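Local coordinates for protein Abbfa_003403 (Acinetobacter baumannii, PDB 4ZXH) that probably builds a peptide product as a four-domain nonribosomal peptide synthetase, with condensation, adenylation, phosphopantetheine-bearing carrier and thioesterase domains in one chain, at residues I700-Y705 with K722-S727; A716-W721 with A737-E742; A743-L748 with I883-K888; L748-L753 with T778-I783; V911-G916 with A940-D945. One frame throughout, in Å; residues are numbered along the deposited sequence.

How the contacts relate
Contact 1 closes the first loop, bringing helix 699-709 against the end of helix 718-725. Contact 2 crosses it along the chain: it starts between the two segments of contact 1 and ends beyond them, tying the start of helix 718-725 to strand 735-740. Contact 3 makes the longest jump, from the start of helix 746-753 to helix 880-888, and so links the AMP-binding region to its C-terminal domain. Contact 4 falls within that span and shares L748 with it. Contact 5 comes last and pairs two strands of the C-terminal domain. L725 on L748 joins contact 1 to contacts 3 and 4, and L887 on A912 joins contact 3 to contact 5; contact 3 makes the step between domains.

Contact 1. Residues I700-Y705 with K722-S727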
# COMPACT_ATOMS: atom_id res chain seq x y z
N ILE A 700 -13.00 -16.81 29.81
CA ILE A 700 -14.02 -17.82 30.08
C ILE A 700 -14.70 -17.54 31.42
O ILE A 700 -15.91 -17.72 31.58
CB ILE A 700 -13.42 -19.23 30.08
CG1 ILE A 700 -12.79 -19.53 28.72
CG2 ILE A 700 -14.48 -20.27 30.43
CD1 ILE A 700 -12.08 -20.87 28.62
N GLN A 701 -13.92 -17.07 32.38
CA GLN A 701 -14.48 -16.75 33.67
C GLN A 701 -15.38 -15.51 33.59
O GLN A 701 -16.35 -15.40 34.34
CB GLN A 701 -13.36 -16.55 34.68
CG GLN A 701 -13.71 -17.04 36.07
CD GLN A 701 -12.48 -17.21 36.93
OE1 GLN A 701 -11.38 -17.43 36.41
NE2 GLN A 701 -12.64 -17.09 38.25
N LEU A 702 -15.07 -14.59 32.66
CA LEU A 702 -15.88 -13.39 32.47
C LEU A 702 -17.13 -13.69 31.64
O LEU A 702 -18.18 -13.09 31.87
CB LEU A 702 -15.07 -12.27 31.81
CG LEU A 702 -15.78 -10.92 31.63
CD1 LEU A 702 -16.31 -10.39 32.97
CD2 LEU A 702 -14.86 -9.90 31.00
N VAL A 703 -17.03 -14.60 30.68
CA VAL A 703 -18.21 -15.06 29.96
C VAL A 703 -19.23 -15.66 30.93
O VAL A 703 -20.43 -15.44 30.79
CB VAL A 703 -17.87 -16.10 28.87
CG1 VAL A 703 -19.14 -16.67 28.28
CG2 VAL A 703 -17.03 -15.47 27.78
N ASP A 704 -18.74 -16.40 31.92
CA ASP A 704 -19.63 -17.07 32.86
C ASP A 704 -20.26 -16.09 33.84
O ASP A 704 -21.43 -16.22 34.18
CB ASP A 704 -18.88 -18.17 33.63
CG ASP A 704 -18.59 -19.40 32.78
OD1 ASP A 704 -19.16 -19.53 31.67
OD2 ASP A 704 -17.79 -20.24 33.24
N TYR A 705 -19.47 -15.12 34.30
CA TYR A 705 -19.98 -14.13 35.25
C TYR A 705 -21.05 -13.29 34.55
O TYR A 705 -22.00 -12.84 35.19
CB TYR A 705 -18.86 -13.25 35.79
CG TYR A 705 -19.22 -12.50 37.07
CD1 TYR A 705 -18.74 -12.94 38.31
CD2 TYR A 705 -20.04 -11.37 37.04
CE1 TYR A 705 -19.07 -12.26 39.48
CE2 TYR A 705 -20.38 -10.70 38.21
CZ TYR A 705 -19.89 -11.14 39.43
OH TYR A 705 -20.22 -10.47 40.59
N LYS A 722 -11.48 -7.61 23.19
CA LYS A 722 -10.78 -8.64 22.42
C LYS A 722 -10.77 -9.95 23.20
O LYS A 722 -11.08 -11.00 22.66
CB LYS A 722 -9.34 -8.22 22.06
CG LYS A 722 -9.24 -7.14 20.99
CD LYS A 722 -7.85 -6.49 20.96
CE LYS A 722 -7.83 -5.24 20.06
NZ LYS A 722 -6.56 -4.44 20.24
N MET A 723 -10.43 -9.87 24.49
CA MET A 723 -10.34 -11.06 25.34
C MET A 723 -11.66 -11.84 25.36
O MET A 723 -11.69 -13.07 25.23
CB MET A 723 -9.93 -10.68 26.77
CG MET A 723 -9.76 -11.88 27.70
SD MET A 723 -9.40 -11.44 29.42
CE MET A 723 -11.01 -10.89 29.98
N LEU A 724 -12.75 -11.09 25.48
CA LEU A 724 -14.10 -11.63 25.48
C LEU A 724 -14.47 -12.32 24.17
O LEU A 724 -14.95 -13.45 24.17
CB LEU A 724 -15.08 -10.50 25.78
CG LEU A 724 -16.34 -10.76 26.58
CD1 LEU A 724 -16.04 -11.52 27.86
CD2 LEU A 724 -16.94 -9.41 26.92
N LEU A 725 -14.24 -11.65 23.04
CA LEU A 725 -14.60 -12.22 21.75
C LEU A 725 -13.75 -13.44 21.42
O LEU A 725 -14.21 -14.36 20.75
CB LEU A 725 -14.47 -11.19 20.63
CG LEU A 725 -15.32 -9.93 20.84
CD1 LEU A 725 -15.08 -8.91 19.75
CD2 LEU A 725 -16.81 -10.28 20.96
N ASP A 726 -12.52 -13.45 21.91
CA ASP A 726 -11.61 -14.56 21.65
C ASP A 726 -11.88 -15.72 22.60
O ASP A 726 -11.19 -16.74 22.57
CB ASP A 726 -10.15 -14.11 21.75
N SER A 727 -12.90 -15.57 23.45
CA SER A 727 -13.27 -16.62 24.41
C SER A 727 -14.66 -17.19 24.13
O SER A 727 -15.34 -17.65 25.06
CB SER A 727 -13.22 -16.10 25.85
OG SER A 727 -11.89 -15.80 26.26
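The hydroxyl OG of S727 gives a 2.9 Å hydrogen bond to the carbonyl O of M723, approaching 26° off the carbonyl plane. S727, just past the end of helix 718-725, thus bonds back to a residue four places earlier, which helps hold the side that faces I700. Nothing polar crosses the contact there: OG stays 3.9 Å from I700 N, and the link is one of packing. V703 carries that packing further, its CG2 lying 3.9 Å from the carbonyl O of S727 and reaching L724 CD1 as well. Here helix 699-709 and the C-terminal part of helix 718-725 meet in the adenylation domain, where 718-725 connects two parallel strands of the central mixed sheet. At the buried end L724 CD1 fits against L702, 3.7 Å from CD2 and only slightly farther from CG, the two leucines crossing at about a right angle. L702 holds CG anti to its backbone nitrogen (chi1 -176°), which directs the isobutyl group at the partner helix. M723 bends near its end, and its CE comes 4.1 Å from L702 CD2. W729 touches both V703 and L724, while L664 of strand 662-665 meets L702.

Contact 2. Residues A716-W721 with A737-E742; sequences ATPATW and ALCGGE
Two donors converge on the carbonyl O of L738: the backbone N of A716 and the indole NE1 of W721, each at 3.1 Å. They come from opposite faces of the carbonyl plane, the amide tilted 29° from it and the indole N-H rising 41° out of it, so neither competes for the space of the other. The oxygen lies close to the plane of the indole, at its edge, and the ring is thereby held in its rotation. NE1 also makes a weak bond to A716 O. Around this grip the packing is close. The methyl of A737 sits 3.5 Å from W721 CH2, while C739 SG, anti to its backbone N (chi1 -169°), packs on P718 CG at 3.6 Å and makes an oblique sulfur-aromatic contact with W721. A716 CB lies over one indole face, towards the rim. The buried G740 belongs to this tight part too: its O is met by P718 CD at 3.3 Å and by T717 CA at 3.4 Å, whose alpha hydrogen points at it.

The looser, partly exposed side begins at G741-E742, where E742 CB is 4.1 Å from P718 CG and its chain extends onward. T717 OG1 bonds to K953 O and E742 OE2 to L955 N, one of the places where the chain from the C-terminal domain meets the AMP-binding region. The contact lies within a beta-alpha-beta unit (713-716, 718-725, 735-740), between the strand-to-helix junction and the second strand, parallel and adjacent to the first.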
# COMPACT_ATOMS: atom_id res chain seq x y z
N ALA A 716 -15.21 -1.01 29.05
CA ALA A 716 -13.94 -1.72 29.01
C ALA A 716 -13.04 -1.20 27.88
O ALA A 716 -13.54 -0.75 26.85
CB ALA A 716 -14.17 -3.21 28.83
N THR A 717 -11.73 -1.27 28.09
CA THR A 717 -10.78 -1.01 27.02
C THR A 717 -10.82 -2.14 25.99
O THR A 717 -11.21 -3.28 26.32
CB THR A 717 -9.35 -0.88 27.57
OG1 THR A 717 -8.95 -2.14 28.14
CG2 THR A 717 -9.30 0.21 28.65
N PRO A 718 -10.44 -1.83 24.74
CA PRO A 718 -10.37 -2.83 23.66
C PRO A 718 -9.75 -4.16 24.08
O PRO A 718 -10.29 -5.20 23.73
CB PRO A 718 -9.49 -2.14 22.62
CG PRO A 718 -9.92 -0.68 22.75
CD PRO A 718 -10.19 -0.46 24.24
N ALA A 719 -8.66 -4.11 24.83
CA ALA A 719 -8.00 -5.33 25.29
C ALA A 719 -8.97 -6.31 25.92
O ALA A 719 -8.94 -7.49 25.61
CB ALA A 719 -6.91 -4.98 26.28
N THR A 720 -9.85 -5.80 26.79
CA THR A 720 -10.84 -6.65 27.43
C THR A 720 -11.86 -7.16 26.41
O THR A 720 -12.22 -8.34 26.42
CB THR A 720 -11.59 -5.91 28.55
OG1 THR A 720 -10.67 -5.20 29.37
CG2 THR A 720 -12.35 -6.89 29.41
N TRP A 721 -12.32 -6.29 25.51
CA TRP A 721 -13.31 -6.69 24.51
C TRP A 721 -12.74 -7.77 23.60
O TRP A 721 -13.44 -8.74 23.29
CB TRP A 721 -13.78 -5.51 23.67
CG TRP A 721 -14.65 -4.54 24.42
CD1 TRP A 721 -14.35 -3.25 24.73
CD2 TRP A 721 -15.96 -4.78 24.95
NE1 TRP A 721 -15.39 -2.66 25.42
CE2 TRP A 721 -16.40 -3.59 25.58
CE3 TRP A 721 -16.82 -5.89 24.97
CZ2 TRP A 721 -17.63 -3.47 26.21
CZ3 TRP A 721 -18.04 -5.78 25.59
CH2 TRP A 721 -18.44 -4.58 26.20
N ALA A 737 -22.64 -1.31 25.43
CA ALA A 737 -21.19 -1.39 25.57
C ALA A 737 -20.50 -0.04 25.41
O ALA A 737 -20.92 0.82 24.63
CB ALA A 737 -20.62 -2.38 24.57
N LEU A 738 -19.43 0.15 26.17
CA LEU A 738 -18.61 1.33 26.01
C LEU A 738 -17.19 0.86 25.77
O LEU A 738 -16.70 -0.04 26.46
CB LEU A 738 -18.68 2.24 27.23
CG LEU A 738 -20.00 2.97 27.43
CD1 LEU A 738 -20.98 2.09 28.19
CD2 LEU A 738 -19.79 4.28 28.16
N CYS A 739 -16.55 1.45 24.77
CA CYS A 739 -15.18 1.12 24.44
C CYS A 739 -14.36 2.39 24.45
O CYS A 739 -14.67 3.33 23.71
CB CYS A 739 -15.12 0.44 23.07
SG CYS A 739 -13.54 -0.29 22.63
N GLY A 740 -13.32 2.44 25.29
CA GLY A 740 -12.50 3.64 25.39
C GLY A 740 -11.07 3.37 25.80
O GLY A 740 -10.72 2.24 26.12
N GLY A 741 -10.23 4.41 25.79
CA GLY A 741 -8.86 4.32 26.25
C GLY A 741 -7.84 4.17 25.13
O GLY A 741 -6.71 4.65 25.22
N GLU A 742 -8.26 3.48 24.08
CA GLU A 742 -7.48 3.32 22.87
C GLU A 742 -8.36 3.45 21.63
O GLU A 742 -9.59 3.45 21.73
CB GLU A 742 -6.76 1.98 22.87
CG GLU A 742 -5.42 2.02 23.55
CD GLU A 742 -4.68 0.70 23.46
OE1 GLU A 742 -5.34 -0.37 23.41
OE2 GLU A 742 -3.44 0.76 23.39

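Contact 3. Residues A743-L748 with I883-K888; sequences ALDTIL and IENVLK
Charge links D745 and K888 by a long salt bridge, D745 OD2 3.7 Å from K888 NZ. The lysine bends at its last torsion (chi4 96°), and the carboxylate oxygen is met by CE as well, at 3.6 Å, so the acid lies across the end of the chain, not head-on to the ammonium. K888 NZ has a second acidic neighbour in D895, also long and weak; the two acids probably share the charge of the lysine.

Polar groups also meet without bonding. T746 OG1 and N885 ND2 approach to 3.4 Å, but the angle is poor, and no hydrogen bond spans the contact. The N885 amide lies against D745, T746 and I747, its OD1 and ND2 near T746 OG1.

I747 carries the van der Waals part, sliding past N885 in the opposite direction, with CG1 3.5 Å from OD1. The same CG1 lies 4.2 Å from K888 CD, and D745 CB adds a further touch on N885 OD1.

The contact joins the first turn of helix 746-753, with D745 at its N-cap position, to helix 880-888 of the C-terminal domain. In ANL enzymes that domain changes orientation, so this contact belongs to the conformation crystallised here and would probably differ in others. On the C-terminal side V886 and L887 pack on helix 921-931, L887 also on strand 893-903; on the AMP-binding side L748 packs on helix 718-725.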
# COMPACT_ATOMS: atom_id res chain seq x y z
N ALA A 743 -7.74 3.57 20.47
CA ALA A 743 -8.50 3.72 19.24
C ALA A 743 -9.35 2.47 18.99
O ALA A 743 -8.94 1.35 19.32
CB ALA A 743 -7.58 3.97 18.07
N LEU A 744 -10.55 2.68 18.46
CA LEU A 744 -11.39 1.56 18.08
C LEU A 744 -11.16 1.28 16.59
O LEU A 744 -11.47 2.13 15.74
CB LEU A 744 -12.86 1.86 18.36
CG LEU A 744 -13.90 0.81 17.95
CD1 LEU A 744 -13.62 -0.49 18.64
CD2 LEU A 744 -15.28 1.29 18.31
N ASP A 745 -10.59 0.12 16.29
CA ASP A 745 -10.34 -0.27 14.91
C ASP A 745 -11.60 -0.88 14.31
O ASP A 745 -12.46 -1.38 15.04
CB ASP A 745 -9.15 -1.25 14.80
CG ASP A 745 -9.26 -2.43 15.75
OD1 ASP A 745 -9.52 -2.22 16.96
OD2 ASP A 745 -9.13 -3.58 15.29
N THR A 746 -11.70 -0.85 12.99
CA THR A 746 -12.91 -1.30 12.32
C THR A 746 -13.21 -2.78 12.57
O THR A 746 -14.37 -3.16 12.73
CB THR A 746 -12.81 -1.04 10.81
OG1 THR A 746 -11.55 -1.52 10.34
CG2 THR A 746 -12.87 0.46 10.53
N ILE A 747 -12.17 -3.62 12.62
CA ILE A 747 -12.36 -5.05 12.84
C ILE A 747 -13.04 -5.33 14.19
O ILE A 747 -13.99 -6.11 14.25
CB ILE A 747 -11.04 -5.84 12.80
CG1 ILE A 747 -10.20 -5.47 11.57
CG2 ILE A 747 -11.32 -7.35 12.86
CD1 ILE A 747 -10.78 -5.92 10.25
N LEU A 748 -12.56 -4.71 15.26
CA LEU A 748 -13.17 -4.92 16.57
C LEU A 748 -14.59 -4.38 16.58
O LEU A 748 -15.48 -4.92 17.23
CB LEU A 748 -12.36 -4.25 17.68
CG LEU A 748 -12.97 -4.32 19.08
CD1 LEU A 748 -13.24 -5.75 19.51
CD2 LEU A 748 -12.10 -3.61 20.10
N ILE A 883 -2.39 -0.67 8.05
CA ILE A 883 -1.58 -1.88 8.01
C ILE A 883 -2.09 -2.90 9.03
O ILE A 883 -2.20 -4.09 8.73
CB ILE A 883 -0.10 -1.59 8.27
CG1 ILE A 883 0.35 -0.37 7.46
CG2 ILE A 883 0.77 -2.82 7.96
CD1 ILE A 883 1.81 0.00 7.69
N GLU A 884 -2.43 -2.43 10.23
CA GLU A 884 -2.91 -3.33 11.29
C GLU A 884 -4.21 -4.03 10.90
O GLU A 884 -4.38 -5.22 11.17
CB GLU A 884 -3.08 -2.57 12.61
CG GLU A 884 -1.75 -2.10 13.19
CD GLU A 884 -1.87 -1.10 14.33
OE1 GLU A 884 -3.00 -0.67 14.67
OE2 GLU A 884 -0.81 -0.74 14.88
N ASN A 885 -5.11 -3.30 10.24
CA ASN A 885 -6.37 -3.87 9.77
C ASN A 885 -6.17 -4.96 8.72
O ASN A 885 -6.85 -5.99 8.76
CB ASN A 885 -7.28 -2.77 9.22
CG ASN A 885 -7.99 -1.99 10.33
OD1 ASN A 885 -8.29 -2.54 11.40
ND2 ASN A 885 -8.25 -0.71 10.08
N VAL A 886 -5.23 -4.75 7.79
CA VAL A 886 -5.00 -5.76 6.76
C VAL A 886 -4.43 -7.04 7.40
O VAL A 886 -4.85 -8.15 7.06
CB VAL A 886 -4.07 -5.26 5.63
CG1 VAL A 886 -3.69 -6.40 4.72
CG2 VAL A 886 -4.74 -4.18 4.80
N LEU A 887 -3.49 -6.89 8.32
CA LEU A 887 -2.94 -8.03 9.03
C LEU A 887 -4.01 -8.81 9.80
O LEU A 887 -4.06 -10.03 9.74
CB LEU A 887 -1.84 -7.57 9.98
CG LEU A 887 -0.48 -7.28 9.36
CD1 LEU A 887 0.40 -6.49 10.32
CD2 LEU A 887 0.20 -8.56 8.97
N LYS A 888 -4.89 -8.12 10.52
CA LYS A 888 -5.91 -8.80 11.31
C LYS A 888 -6.88 -9.62 10.46
O LYS A 888 -7.60 -10.47 10.96
CB LYS A 888 -6.69 -7.80 12.14
CG LYS A 888 -5.90 -7.13 13.26
CD LYS A 888 -6.82 -6.16 14.03
CE LYS A 888 -6.21 -5.68 15.34
NZ LYS A 888 -5.51 -4.36 15.27

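Contact 4. Residues L748-L753 with T778-I783; sequences LAEKLL and TDAKYI
A749 and A780 bring their backbones together, CA to CA 5.3 Å, where helix 746-753 passes a loop folded as a type I beta turn from D779 to Y782. The turn is closed by the bond from Y782 N to D779 O (3.0 Å), and it presents the methyl of A780 to the helix. With two such small residues opposed, the main chains can come close, and CB of A749 meets CB of A780 at 3.9 Å. The loop links strand 773-777 to strand 787-788, at the antiparallel margin of the central mixed sheet of the adenylation domain, so this side of the helix packs on the connection, while L752 touches L759 of strand 756-763. I783 CD1 reaches A749 CB at 3.8 Å, while its side chain also touches N761 of that strand. On another flank E750, bent at chi2 (-74°), lays its CG against A780 CB and carries its carboxylate towards D779; E750 OE2 and D779 OD1, of like charge, stay 4.7 Å apart. One turn on, L753 sends CD1 over the main chain of the loop, 3.7 Å from A780 N and much the same from D779 N, a contact of methyl with peptide.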
# COMPACT_ATOMS: atom_id res chain seq x y z
N LEU A 748 -12.56 -4.71 15.26
CA LEU A 748 -13.17 -4.92 16.57
C LEU A 748 -14.59 -4.38 16.58
O LEU A 748 -15.48 -4.92 17.23
CB LEU A 748 -12.36 -4.25 17.68
CG LEU A 748 -12.97 -4.32 19.08
CD1 LEU A 748 -13.24 -5.75 19.51
CD2 LEU A 748 -12.10 -3.61 20.10
N ALA A 749 -14.79 -3.31 15.82
CA ALA A 749 -16.09 -2.66 15.76
C ALA A 749 -17.12 -3.60 15.16
O ALA A 749 -18.21 -3.75 15.71
CB ALA A 749 -16.00 -1.38 14.95
N GLU A 750 -16.81 -4.24 14.03
CA GLU A 750 -17.81 -5.10 13.41
C GLU A 750 -18.12 -6.29 14.31
O GLU A 750 -19.29 -6.66 14.44
CB GLU A 750 -17.39 -5.60 12.04
CG GLU A 750 -18.14 -4.88 10.91
CD GLU A 750 -19.60 -5.31 10.76
OE1 GLU A 750 -19.86 -6.53 10.75
OE2 GLU A 750 -20.49 -4.43 10.67
N LYS A 751 -17.10 -6.87 14.92
CA LYS A 751 -17.29 -7.98 15.84
C LYS A 751 -18.21 -7.57 16.99
O LYS A 751 -19.11 -8.31 17.36
CB LYS A 751 -15.95 -8.48 16.39
CG LYS A 751 -15.07 -9.27 15.42
CD LYS A 751 -13.72 -9.53 16.09
CE LYS A 751 -12.79 -10.38 15.25
NZ LYS A 751 -13.25 -11.78 15.24
N LEU A 752 -17.97 -6.39 17.55
CA LEU A 752 -18.80 -5.91 18.65
C LEU A 752 -20.24 -5.62 18.23
O LEU A 752 -21.19 -6.00 18.92
CB LEU A 752 -18.19 -4.65 19.27
CG LEU A 752 -17.03 -4.84 20.25
CD1 LEU A 752 -16.67 -3.51 20.85
CD2 LEU A 752 -17.38 -5.83 21.35
N LEU A 753 -20.41 -4.96 17.09
CA LEU A 753 -21.74 -4.56 16.62
C LEU A 753 -22.72 -5.72 16.51
O LEU A 753 -23.92 -5.54 16.70
CB LEU A 753 -21.62 -3.85 15.27
CG LEU A 753 -21.25 -2.39 15.43
CD1 LEU A 753 -21.06 -1.69 14.08
CD2 LEU A 753 -22.32 -1.71 16.26
N THR A 778 -22.65 2.87 14.77
CA THR A 778 -23.73 2.08 14.19
C THR A 778 -23.25 1.30 12.97
O THR A 778 -23.94 0.41 12.48
CB THR A 778 -24.95 2.96 13.79
OG1 THR A 778 -24.54 3.95 12.84
CG2 THR A 778 -25.55 3.65 15.02
N ASP A 779 -22.05 1.64 12.51
CA ASP A 779 -21.48 1.03 11.31
C ASP A 779 -19.95 1.09 11.41
O ASP A 779 -19.38 2.16 11.61
CB ASP A 779 -21.97 1.75 10.05
CG ASP A 779 -21.60 1.01 8.76
OD1 ASP A 779 -21.00 -0.09 8.84
OD2 ASP A 779 -21.93 1.52 7.67
N ALA A 780 -19.30 -0.06 11.24
CA ALA A 780 -17.86 -0.15 11.44
C ALA A 780 -17.06 0.68 10.45
O ALA A 780 -15.88 0.94 10.67
CB ALA A 780 -17.41 -1.58 11.37
N LYS A 781 -17.69 1.09 9.36
CA LYS A 781 -16.98 1.85 8.34
C LYS A 781 -16.88 3.34 8.73
O LYS A 781 -16.15 4.10 8.10
CB LYS A 781 -17.68 1.68 6.98
N TYR A 782 -17.60 3.73 9.78
CA TYR A 782 -17.70 5.14 10.15
C TYR A 782 -17.40 5.37 11.65
O TYR A 782 -18.30 5.48 12.49
CB TYR A 782 -19.08 5.68 9.77
CG TYR A 782 -19.32 5.65 8.27
CD1 TYR A 782 -18.94 6.72 7.47
CD2 TYR A 782 -19.90 4.54 7.65
CE1 TYR A 782 -19.14 6.69 6.09
CE2 TYR A 782 -20.11 4.50 6.28
CZ TYR A 782 -19.73 5.58 5.50
OH TYR A 782 -19.93 5.56 4.12
N ILE A 783 -16.11 5.44 11.95
CA ILE A 783 -15.62 5.59 13.32
C ILE A 783 -14.88 6.91 13.52
O ILE A 783 -13.97 7.24 12.76
CB ILE A 783 -14.68 4.42 13.70
CG1 ILE A 783 -15.40 3.09 13.54
CG2 ILE A 783 -14.17 4.58 15.11
CD1 ILE A 783 -14.49 1.90 13.67

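Contact 5. Residues V911-G916 with A940-D945; sequences VAYVTG and AFIRLD
Strands 911-916 and 940-943 run parallel, their axes 4.8 Å apart at closest approach and 22° apart in direction. From A912 to L944 the bonds follow the parallel pattern: A912 N bonds to A940 O (2.8 Å), I942 N to A912 O (2.9 Å), V914 N to I942 O (3.0 Å) and L944 N to V914 O (2.9 Å), so A912 and V914 each use both their N-H and their carbonyl towards the partner strand.

On the face bearing V911, Y913, A940 and I942, the phenol of Y913 lies alongside I942, pointing the same way, with CE1 3.6 Å from CD1. Y913 CD1 meets L944 CD1 at 3.8 Å, while V911 CG1 approaches I942 CD1 from the other end. Y913 OH bonds to P961 O, and F960 packs on the ring edge-to-face, which helps fix its rotation. The opposite face carries A912, V914, F941 and R943. There the ring of F941 takes the methyl of A912 obliquely and is also touched by I921, L924, K925 and L928 of helix 921-931. R943, extended from CG to NE, brings NH2 3.3 Å from O of the poorly ordered G916, a weak bond; R943 also touches a crystal neighbour.

The two strands, joined through helix 921-931, belong to a beta-alpha-beta crossover in the three-stranded sheet of the adenylation enzyme's C-terminal domain.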
# COMPACT_ATOMS: atom_id res chain seq x y z
N VAL A 911 7.81 -2.08 11.38
CA VAL A 911 7.85 -3.39 12.06
C VAL A 911 6.46 -3.88 12.36
O VAL A 911 5.63 -3.14 12.90
CB VAL A 911 8.59 -3.32 13.42
CG1 VAL A 911 8.90 -4.72 13.94
CG2 VAL A 911 9.83 -2.51 13.28
N ALA A 912 6.18 -5.14 12.07
CA ALA A 912 4.88 -5.69 12.40
C ALA A 912 5.00 -6.77 13.46
O ALA A 912 5.67 -7.79 13.24
CB ALA A 912 4.19 -6.25 11.16
N TYR A 913 4.35 -6.55 14.60
CA TYR A 913 4.24 -7.59 15.64
C TYR A 913 2.89 -8.31 15.50
O TYR A 913 1.85 -7.66 15.31
CB TYR A 913 4.39 -6.99 17.04
CG TYR A 913 5.64 -6.15 17.24
CD1 TYR A 913 6.79 -6.70 17.81
CD2 TYR A 913 5.66 -4.82 16.87
CE1 TYR A 913 7.95 -5.94 17.99
CE2 TYR A 913 6.80 -4.05 17.04
CZ TYR A 913 7.94 -4.61 17.60
OH TYR A 913 9.07 -3.83 17.76
N VAL A 914 2.89 -9.65 15.57
CA VAL A 914 1.63 -10.39 15.43
C VAL A 914 1.48 -11.52 16.45
O VAL A 914 2.48 -12.09 16.90
CB VAL A 914 1.49 -10.98 14.01
CG1 VAL A 914 1.35 -9.86 12.98
CG2 VAL A 914 2.68 -11.85 13.69
N THR A 915 0.24 -11.81 16.84
CA THR A 915 -0.08 -12.99 17.68
C THR A 915 -1.11 -13.83 16.99
O THR A 915 -1.93 -13.32 16.23
CB THR A 915 -0.67 -12.64 19.07
OG1 THR A 915 -1.77 -11.73 18.91
CG2 THR A 915 0.33 -12.01 19.96
N GLY A 916 -1.12 -15.13 17.29
CA GLY A 916 -2.09 -16.03 16.72
C GLY A 916 -1.79 -17.48 17.03
O GLY A 916 -0.71 -17.79 17.53
N ALA A 940 9.89 -5.88 8.65
CA ALA A 940 10.15 -6.93 9.65
C ALA A 940 8.86 -7.43 10.32
O ALA A 940 7.93 -6.68 10.56
CB ALA A 940 11.12 -6.42 10.69
N PHE A 941 8.85 -8.73 10.60
CA PHE A 941 7.70 -9.41 11.20
C PHE A 941 8.19 -10.19 12.40
O PHE A 941 9.14 -10.95 12.30
CB PHE A 941 7.02 -10.34 10.20
CG PHE A 941 6.39 -9.62 9.04
CD1 PHE A 941 5.02 -9.37 9.01
CD2 PHE A 941 7.17 -9.18 7.97
CE1 PHE A 941 4.44 -8.69 7.93
CE2 PHE A 941 6.60 -8.50 6.89
CZ PHE A 941 5.23 -8.25 6.87
N ILE A 942 7.55 -9.98 13.54
CA ILE A 942 7.94 -10.64 14.77
C ILE A 942 6.70 -11.28 15.38
O ILE A 942 5.68 -10.62 15.55
CB ILE A 942 8.56 -9.63 15.76
CG1 ILE A 942 9.81 -8.99 15.16
CG2 ILE A 942 8.92 -10.28 17.08
CD1 ILE A 942 10.32 -7.85 15.99
N ARG A 943 6.78 -12.57 15.70
CA ARG A 943 5.68 -13.21 16.42
C ARG A 943 5.85 -13.07 17.92
O ARG A 943 6.95 -13.19 18.45
CB ARG A 943 5.56 -14.68 16.05
CG ARG A 943 4.27 -15.36 16.48
CD ARG A 943 4.24 -16.76 15.94
NE ARG A 943 3.10 -17.58 16.35
CZ ARG A 943 2.91 -18.83 15.91
NH1 ARG A 943 3.78 -19.38 15.08
NH2 ARG A 943 1.86 -19.54 16.31
N LEU A 944 4.76 -12.76 18.60
CA LEU A 944 4.75 -12.67 20.05
C LEU A 944 3.62 -13.55 20.56
O LEU A 944 2.63 -13.76 19.86
CB LEU A 944 4.57 -11.22 20.52
CG LEU A 944 5.66 -10.21 20.17
CD1 LEU A 944 5.28 -8.79 20.61
CD2 LEU A 944 6.99 -10.60 20.74
N ASP A 945 3.76 -14.07 21.76
CA ASP A 945 2.72 -14.84 22.40
C ASP A 945 1.62 -13.93 22.95
O ASP A 945 0.43 -14.15 22.74
CB ASP A 945 3.32 -15.69 23.52
CG ASP A 945 2.30 -16.55 24.22
OD1 ASP A 945 1.45 -17.11 23.49
OD2 ASP A 945 2.38 -16.66 25.48